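Local coordinates for protein AT-less polyketide synthase (Streptomyces platensis subsp. rosaceus, PDB 4TKT) that probably catalyses the decarboxylative Claisen condensation that extends a polyketide chain, as ketosynthase domain KS6 of the AT-less isomigrastatin synthase MgsF, at residues G16-A21 with G367-A372; S303-A308 with A341-A346; R471-A476 with A538-G543. All blocks are in the same frame, centred on the assembly; numbering follows the deposited sequence.

Contact 1 of 3, residues G16-A21 with G367-A372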
loop_
_atom_site.group_PDB
_atom_site.type_symbol
_atom_site.label_atom_id
_atom_site.label_comp_id
_atom_site.label_asym_id
_atom_site.label_seq_id
_atom_site.Cartn_x
_atom_site.Cartn_y
_atom_site.Cartn_z
ATOM N N GLY A 16 0.878 0.581 3.166
ATOM C CA GLY A 16 1.784 1.399 2.385
ATOM C C GLY A 16 3.045 1.764 3.139
ATOM O O GLY A 16 2.999 2.105 4.319
ATOM N N ARG A 17 4.175 1.683 2.447
ATOM C CA ARG A 17 5.464 2.052 3.016
ATOM C C ARG A 17 6.216 2.916 2.012
ATOM O O ARG A 17 6.758 2.416 1.026
ATOM C CB ARG A 17 6.268 0.807 3.383
ATOM C CG ARG A 17 7.581 1.088 4.084
ATOM C CD ARG A 17 8.249 -0.210 4.505
ATOM N NE ARG A 17 9.598 0.001 5.017
ATOM C CZ ARG A 17 10.391 -0.976 5.443
ATOM N NH1 ARG A 17 9.966 -2.232 5.419
ATOM N NH2 ARG A 17 11.608 -0.699 5.893
ATOM N N TYR A 18 6.242 4.217 2.276
ATOM C CA TYR A 18 6.689 5.202 1.299
ATOM C C TYR A 18 7.774 6.093 1.905
ATOM O O TYR A 18 7.947 6.099 3.123
ATOM C CB TYR A 18 5.476 6.009 0.817
ATOM C CG TYR A 18 4.429 5.119 0.184
ATOM C CD1 TYR A 18 4.794 4.158 -0.751
ATOM C CD2 TYR A 18 3.091 5.205 0.545
ATOM C CE1 TYR A 18 3.859 3.324 -1.326
ATOM C CE2 TYR A 18 2.142 4.369 -0.027
ATOM C CZ TYR A 18 2.536 3.431 -0.965
ATOM O OH TYR A 18 1.617 2.588 -1.548
ATOM N N PRO A 19 8.529 6.822 1.059
ATOM C CA PRO A 19 9.618 7.664 1.570
ATOM C C PRO A 19 9.165 8.635 2.653
ATOM O O PRO A 19 8.256 9.435 2.430
ATOM C CB PRO A 19 10.083 8.425 0.325
ATOM C CG PRO A 19 9.756 7.517 -0.798
ATOM C CD PRO A 19 8.457 6.872 -0.412
ATOM N N GLY A 20 9.794 8.551 3.820
ATOM C CA GLY A 20 9.445 9.398 4.945
ATOM C C GLY A 20 8.145 8.984 5.609
ATOM O O GLY A 20 7.623 9.700 6.463
ATOM N N ALA A 21 7.626 7.820 5.226
ATOM C CA ALA A 21 6.341 7.358 5.729
ATOM C C ALA A 21 6.289 5.838 5.866
ATOM O O ALA A 21 5.921 5.136 4.923
ATOM C CB ALA A 21 5.229 7.836 4.825
ATOM N N GLY A 367 1.883 3.846 -8.898
ATOM C CA GLY A 367 0.438 3.806 -8.943
ATOM C C GLY A 367 -0.220 3.485 -7.617
ATOM O O GLY A 367 -1.300 3.993 -7.317
ATOM N N ILE A 368 0.421 2.640 -6.816
ATOM C CA ILE A 368 -0.169 2.234 -5.544
ATOM C C ILE A 368 0.015 3.341 -4.500
ATOM O O ILE A 368 -0.837 3.539 -3.636
ATOM C CB ILE A 368 0.420 0.884 -5.045
ATOM C CG1 ILE A 368 -0.423 0.315 -3.906
ATOM C CG2 ILE A 368 1.886 1.015 -4.643
ATOM C CD1 ILE A 368 -1.820 -0.061 -4.322
ATOM N N ALA A 369 1.113 4.084 -4.604
ATOM C CA ALA A 369 1.314 5.254 -3.761
ATOM C C ALA A 369 0.333 6.347 -4.159
ATOM O O ALA A 369 -0.172 7.084 -3.312
ATOM C CB ALA A 369 2.741 5.754 -3.871
ATOM N N GLY A 370 0.070 6.442 -5.459
ATOM C CA GLY A 370 -0.884 7.396 -5.987
ATOM C C GLY A 370 -2.296 7.066 -5.548
ATOM O O GLY A 370 -3.077 7.957 -5.217
ATOM N N LEU A 371 -2.625 5.779 -5.544
ATOM C CA LEU A 371 -3.930 5.328 -5.080
ATOM C C LEU A 371 -4.112 5.657 -3.606
ATOM O O LEU A 371 -5.197 6.042 -3.176
ATOM C CB LEU A 371 -4.096 3.826 -5.308
ATOM C CG LEU A 371 -5.406 3.231 -4.795
ATOM C CD1 LEU A 371 -6.590 3.931 -5.436
ATOM C CD2 LEU A 371 -5.458 1.738 -5.058
ATOM N N ALA A 372 -3.036 5.509 -2.841
ATOM C CA ALA A 372 -3.056 5.818 -1.416
ATOM C C ALA A 372 -3.394 7.284 -1.176
ATOM O O ALA A 372 -4.264 7.601 -0.367
ATOM C CB ALA A 372 -1.719 5.473 -0.785
#
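Y18 lays one face of its phenol ring on the helix segment 367-372. The methyl of A369 makes a CH-pi contact over that face, CB standing 3.9 Å from the ring centroid and 19° off the normal, displaced toward the CE1-CZ side, where CE1 is 3.7 Å from A369 CB. The backbone C of G16 lies over the opposite face. A372 CB approaches Y18 CE2 obliquely, at 4.1 Å. The phenol end reaches the adjacent residue, I368: Y18 OH stands 3.5 Å from CG2 and 3.4 Å from the carbonyl O of I368. With CG anti to its own carbonyl carbon (chi1 -59°), Y18 swings its ring off the backbone toward the helix. A leucine in its place would probably leave the A369 methyl without its aromatic face and open a gap beside I368 and A372. Behind the ring the chain folds into a type II turn from Y18 to A21, pinned by backbone bonds in both directions between Y18 and A21. F27 of helix 24-32 meets the Y18 ring, L362 touches both Y18 and A369, and M14 of strand 9-17 packs on I368 and A372, setting helix 366-380 against the central sheet of the thiolase-like fold.

Contact 2 of 3, residues S303-A308 with A341-A346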
loop_
_atom_site.group_PDB
_atom_site.type_symbol
_atom_site.label_atom_id
_atom_site.label_comp_id
_atom_site.label_asym_id
_atom_site.label_seq_id
_atom_site.Cartn_x
_atom_site.Cartn_y
_atom_site.Cartn_z
ATOM N N SER A 303 -11.729 5.185 -21.704
ATOM C CA SER A 303 -12.119 3.781 -21.615
ATOM C C SER A 303 -12.454 3.395 -20.183
ATOM O O SER A 303 -13.414 2.664 -19.936
ATOM C CB SER A 303 -11.010 2.878 -22.150
ATOM O OG SER A 303 -10.712 3.192 -23.497
ATOM N N ALA A 304 -11.656 3.891 -19.243
ATOM C CA ALA A 304 -11.883 3.617 -17.831
ATOM C C ALA A 304 -13.167 4.291 -17.370
ATOM O O ALA A 304 -13.950 3.710 -16.619
ATOM C CB ALA A 304 -10.701 4.083 -16.996
ATOM N N TRP A 305 -13.378 5.519 -17.832
ATOM C CA TRP A 305 -14.590 6.265 -17.514
ATOM C C TRP A 305 -15.842 5.543 -18.006
ATOM O O TRP A 305 -16.822 5.426 -17.272
ATOM C CB TRP A 305 -14.522 7.668 -18.119
ATOM C CG TRP A 305 -13.570 8.585 -17.413
ATOM C CD1 TRP A 305 -12.908 8.338 -16.246
ATOM C CD2 TRP A 305 -13.177 9.900 -17.828
ATOM N NE1 TRP A 305 -12.125 9.417 -15.908
ATOM C CE2 TRP A 305 -12.273 10.389 -16.863
ATOM C CE3 TRP A 305 -13.499 10.711 -18.921
ATOM C CZ2 TRP A 305 -11.691 11.653 -16.957
ATOM C CZ3 TRP A 305 -12.918 11.963 -19.014
ATOM C CH2 TRP A 305 -12.024 12.422 -18.039
ATOM N N ARG A 306 -15.802 5.055 -19.242
ATOM C CA ARG A 306 -16.945 4.354 -19.823
ATOM C C ARG A 306 -17.245 3.076 -19.049
ATOM O O ARG A 306 -18.399 2.770 -18.761
ATOM C CB ARG A 306 -16.692 4.033 -21.299
ATOM N N ARG A 307 -16.195 2.339 -18.708
ATOM C CA ARG A 307 -16.336 1.105 -17.947
ATOM C C ARG A 307 -16.848 1.388 -16.538
ATOM O O ARG A 307 -17.545 0.567 -15.940
ATOM C CB ARG A 307 -15.001 0.365 -17.893
ATOM C CG ARG A 307 -15.036 -0.965 -17.163
ATOM C CD ARG A 307 -14.383 -2.047 -18.004
ATOM N NE ARG A 307 -13.124 -1.588 -18.584
ATOM C CZ ARG A 307 -12.535 -2.152 -19.634
ATOM N NH1 ARG A 307 -13.097 -3.197 -20.226
ATOM N NH2 ARG A 307 -11.391 -1.666 -20.096
ATOM N N ALA A 308 -16.502 2.560 -16.016
ATOM C CA ALA A 308 -16.912 2.965 -14.678
ATOM C C ALA A 308 -18.346 3.480 -14.669
ATOM O O ALA A 308 -19.017 3.460 -13.637
ATOM C CB ALA A 308 -15.970 4.025 -14.135
ATOM N N ALA A 341 -12.899 16.661 -22.876
ATOM C CA ALA A 341 -13.547 17.427 -23.941
ATOM C C ALA A 341 -14.639 16.637 -24.654
ATOM O O ALA A 341 -15.496 17.216 -25.319
ATOM C CB ALA A 341 -12.516 17.907 -24.946
ATOM N N GLU A 342 -14.608 15.317 -24.515
ATOM C CA GLU A 342 -15.603 14.463 -25.152
ATOM C C GLU A 342 -16.896 14.391 -24.348
ATOM O O GLU A 342 -17.840 13.706 -24.743
ATOM C CB GLU A 342 -15.046 13.052 -25.361
ATOM C CG GLU A 342 -14.087 12.933 -26.532
ATOM C CD GLU A 342 -14.737 13.292 -27.856
ATOM O OE1 GLU A 342 -15.942 13.008 -28.028
ATOM O OE2 GLU A 342 -14.043 13.862 -28.725
ATOM N N PHE A 343 -16.942 15.102 -23.225
ATOM C CA PHE A 343 -18.093 15.025 -22.334
ATOM C C PHE A 343 -18.584 16.393 -21.876
ATOM O O PHE A 343 -19.788 16.651 -21.863
ATOM C CB PHE A 343 -17.757 14.161 -21.121
ATOM C CG PHE A 343 -17.410 12.742 -21.466
ATOM C CD1 PHE A 343 -18.405 11.794 -21.635
ATOM C CD2 PHE A 343 -16.088 12.356 -21.621
ATOM C CE1 PHE A 343 -18.089 10.485 -21.953
ATOM C CE2 PHE A 343 -15.764 11.048 -21.938
ATOM C CZ PHE A 343 -16.766 10.112 -22.106
ATOM N N THR A 344 -17.656 17.265 -21.493
ATOM C CA THR A 344 -18.018 18.607 -21.044
ATOM C C THR A 344 -17.033 19.665 -21.522
ATOM O O THR A 344 -15.859 19.379 -21.757
ATOM C CB THR A 344 -18.103 18.694 -19.508
ATOM O OG1 THR A 344 -16.970 18.035 -18.928
ATOM C CG2 THR A 344 -19.385 18.049 -18.998
ATOM N N ASP A 345 -17.526 20.892 -21.652
ATOM C CA ASP A 345 -16.696 22.031 -22.018
ATOM C C ASP A 345 -16.379 22.873 -20.786
ATOM O O ASP A 345 -15.866 23.986 -20.899
ATOM C CB ASP A 345 -17.390 22.885 -23.081
ATOM N N ALA A 346 -16.690 22.331 -19.612
ATOM C CA ALA A 346 -16.495 23.043 -18.353
ATOM C C ALA A 346 -15.016 23.285 -18.052
ATOM O O ALA A 346 -14.144 22.564 -18.543
ATOM C CB ALA A 346 -17.147 22.275 -17.211
#
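W305 overlaps F343 through the benzo part of its indole, CE3 lying 3.8 Å from CE2 of the phenyl ring. The neighbouring CZ3 takes part as well, 4.1 Å from F343 CD2, and a side of each ring, rather than a single atom, is engaged. F343 CE2 arrives at the indole edge, close to its plane. From the other partner the approach is slanting: W305 CE3 comes to the phenyl obliquely, the two six-membered rings have centroids 5.9 Å apart, and their planes stand at 68°. Both residues hold CG anti to their own carbonyl carbon (chi1 -73° for W305, -61° for F343), which carries the rings into the space between backbones whose closest CA atoms, those of W305 and F343, are still 10.6 Å apart. The contact is purely apolar. Within the thiolase-like fold of a ketosynthase, it joins the last turns of helix 294-308 to the loop that leads from helix 328-340 into strand 350-353. W305 is the buried partner: F340 meets its ring edge-to-face, while H435 and V437 of strand 432-439 also touch it. F343 lies nearer solvent, an exposed residue in the loop. P312, in the loop following the helix, packs on both W305 and F343, bridging the two aromatic side chains.

Contact 3 of 3, residues R471-A476 with A538-G543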
loop_
_atom_site.group_PDB
_atom_site.type_symbol
_atom_site.label_atom_id
_atom_site.label_comp_id
_atom_site.label_asym_id
_atom_site.label_seq_id
_atom_site.Cartn_x
_atom_site.Cartn_y
_atom_site.Cartn_z
ATOM N N ARG A 471 7.986 -9.577 21.181
ATOM C CA ARG A 471 7.093 -9.050 20.154
ATOM C C ARG A 471 5.699 -8.787 20.722
ATOM O O ARG A 471 5.024 -7.841 20.315
ATOM C CB ARG A 471 6.999 -10.013 18.964
ATOM C CG ARG A 471 8.287 -10.202 18.166
ATOM C CD ARG A 471 8.750 -8.912 17.507
ATOM N NE ARG A 471 9.710 -8.190 18.336
ATOM C CZ ARG A 471 9.991 -6.897 18.203
ATOM N NH1 ARG A 471 9.379 -6.174 17.275
ATOM N NH2 ARG A 471 10.879 -6.325 19.003
ATOM N N LEU A 472 5.273 -9.623 21.667
ATOM C CA LEU A 472 3.950 -9.478 22.268
ATOM C C LEU A 472 3.849 -8.193 23.083
ATOM O O LEU A 472 2.900 -7.424 22.926
ATOM C CB LEU A 472 3.617 -10.681 23.150
ATOM C CG LEU A 472 2.236 -10.617 23.811
ATOM C CD1 LEU A 472 1.142 -10.441 22.767
ATOM C CD2 LEU A 472 1.973 -11.854 24.652
ATOM N N ARG A 473 4.831 -7.963 23.950
ATOM C CA ARG A 473 4.860 -6.753 24.763
ATOM C C ARG A 473 5.024 -5.519 23.882
ATOM O O ARG A 473 4.559 -4.431 24.224
ATOM C CB ARG A 473 5.981 -6.827 25.798
ATOM C CG ARG A 473 5.855 -8.008 26.744
ATOM C CD ARG A 473 6.751 -7.855 27.957
ATOM N NE ARG A 473 6.648 -9.007 28.847
ATOM C CZ ARG A 473 5.699 -9.161 29.765
ATOM N NH1 ARG A 473 4.761 -8.236 29.917
ATOM N NH2 ARG A 473 5.681 -10.243 30.529
ATOM N N GLU A 474 5.686 -5.701 22.745
ATOM C CA GLU A 474 5.815 -4.644 21.752
ATOM C C GLU A 474 4.448 -4.285 21.163
ATOM O O GLU A 474 4.111 -3.108 21.032
ATOM C CB GLU A 474 6.783 -5.075 20.647
ATOM C CG GLU A 474 7.042 -4.026 19.576
ATOM C CD GLU A 474 8.096 -3.010 19.978
ATOM O OE1 GLU A 474 8.514 -3.009 21.155
ATOM O OE2 GLU A 474 8.511 -2.212 19.108
ATOM N N SER A 475 3.663 -5.304 20.819
ATOM C CA SER A 475 2.312 -5.098 20.297
ATOM C C SER A 475 1.433 -4.357 21.294
ATOM O O SER A 475 0.649 -3.486 20.917
ATOM C CB SER A 475 1.656 -6.433 19.938
ATOM O OG SER A 475 2.324 -7.069 18.866
ATOM N N ALA A 476 1.567 -4.713 22.569
ATOM C CA ALA A 476 0.782 -4.088 23.625
ATOM C C ALA A 476 1.100 -2.602 23.713
ATOM O O ALA A 476 0.211 -1.773 23.906
ATOM C CB ALA A 476 1.039 -4.771 24.961
ATOM N N ALA A 538 -6.957 -10.200 33.521
ATOM C CA ALA A 538 -5.942 -10.143 32.474
ATOM C C ALA A 538 -5.029 -11.358 32.574
ATOM O O ALA A 538 -4.698 -11.803 33.672
ATOM C CB ALA A 538 -5.138 -8.858 32.571
ATOM N N TYR A 539 -4.631 -11.898 31.428
ATOM C CA TYR A 539 -3.852 -13.132 31.403
ATOM C C TYR A 539 -2.736 -13.068 30.366
ATOM O O TYR A 539 -2.931 -12.574 29.256
ATOM C CB TYR A 539 -4.768 -14.327 31.128
ATOM C CG TYR A 539 -6.030 -14.320 31.966
ATOM C CD1 TYR A 539 -6.028 -14.807 33.265
ATOM C CD2 TYR A 539 -7.220 -13.812 31.458
ATOM C CE1 TYR A 539 -7.179 -14.796 34.035
ATOM C CE2 TYR A 539 -8.373 -13.797 32.218
ATOM C CZ TYR A 539 -8.347 -14.289 33.506
ATOM O OH TYR A 539 -9.495 -14.273 34.263
ATOM N N PHE A 540 -1.566 -13.572 30.742
ATOM C CA PHE A 540 -0.380 -13.492 29.900
ATOM C C PHE A 540 0.302 -14.852 29.783
ATOM O O PHE A 540 0.355 -15.617 30.745
ATOM C CB PHE A 540 0.597 -12.455 30.464
ATOM C CG PHE A 540 1.824 -12.250 29.623
ATOM C CD1 PHE A 540 1.852 -11.269 28.648
ATOM C CD2 PHE A 540 2.956 -13.028 29.816
ATOM C CE1 PHE A 540 2.978 -11.073 27.877
ATOM C CE2 PHE A 540 4.084 -12.839 29.045
ATOM C CZ PHE A 540 4.097 -11.860 28.075
ATOM N N ASN A 541 0.828 -15.147 28.600
ATOM C CA ASN A 541 1.552 -16.390 28.373
ATOM C C ASN A 541 2.602 -16.235 27.280
ATOM O O ASN A 541 2.274 -15.894 26.146
ATOM C CB ASN A 541 0.579 -17.511 28.007
ATOM C CG ASN A 541 1.284 -18.769 27.538
ATOM O OD1 ASN A 541 2.367 -19.105 28.016
ATOM N ND2 ASN A 541 0.673 -19.470 26.589
ATOM N N PRO A 542 3.876 -16.480 27.626
ATOM C CA PRO A 542 4.994 -16.424 26.678
ATOM C C PRO A 542 4.967 -17.565 25.661
ATOM O O PRO A 542 5.686 -17.513 24.666
ATOM C CB PRO A 542 6.229 -16.538 27.581
ATOM C CG PRO A 542 5.749 -16.191 28.949
ATOM C CD PRO A 542 4.343 -16.686 29.007
ATOM N N GLY A 543 4.150 -18.581 25.915
ATOM C CA GLY A 543 4.039 -19.714 25.016
ATOM C C GLY A 543 5.130 -20.742 25.238
ATOM O O GLY A 543 5.281 -21.680 24.454
#
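F540 of strand 538-541 is met by two consecutive residues of helix 469-482, R473 over one face of its ring and L472 obliquely. The guanidinium of R473 lies flat on the phenyl, the planes 17° apart and the centres separated by 4.1 Å. This is an off-centre cation-pi stack: NH2 sits toward the rim, 3.3 Å from F540 CZ and 3.4 Å from CE2, while the guanidinium carbon CZ is 3.8 Å from F540 CE1. The chain of R473 is extended from CG to NE, long enough to bring its charged end to the ring although CB is not directed at the strand. Polar partners fix the group's rotation: NE is salt-bridged to E469 one turn earlier, and NH1 donates to the carbonyl O of C528. The L472 and F540 side chains point at each other from opposite directions, L472 CD2 coming obliquely to 3.5 Å from F540 CE1. Having CG anti to the backbone N (chi1 -179°), L472 also reaches A509 and F511 of the middle strand, and F511 touches F540 in turn. At the last residue of the strand, N541 OD1 accepts from G543 N at 2.8 Å, forming an Asx turn. Helix 469-482 thus packs on a three-stranded antiparallel sheet, running roughly antiparallel to strand 538-541 (146°), an alpha/beta layering consistent with the KS-MAT linker domain of RhiE-like synthases.

From the N terminus, contact 1 opens at the end of strand 9-17, close to the centre of the molecule, and closes only at helix 366-380, 346 residues on. Contact 2 is nested inside that long loop: it links the end of helix 294-308 to the loop before strand 350-353, near the periphery, its centre about 27 Å from that of contact 1. Both belong to the ketosynthase. Contact 3 follows in series, closing a shorter loop than contact 1, from helix 469-482 to edge strand 538-541, in what is probably the KS-MAT linker domain. Its centre lies about 31 Å from that of contact 1 and about 54 Å from that of contact 2, on the opposite side of the chain's centre from contact 2. None of the three touches another.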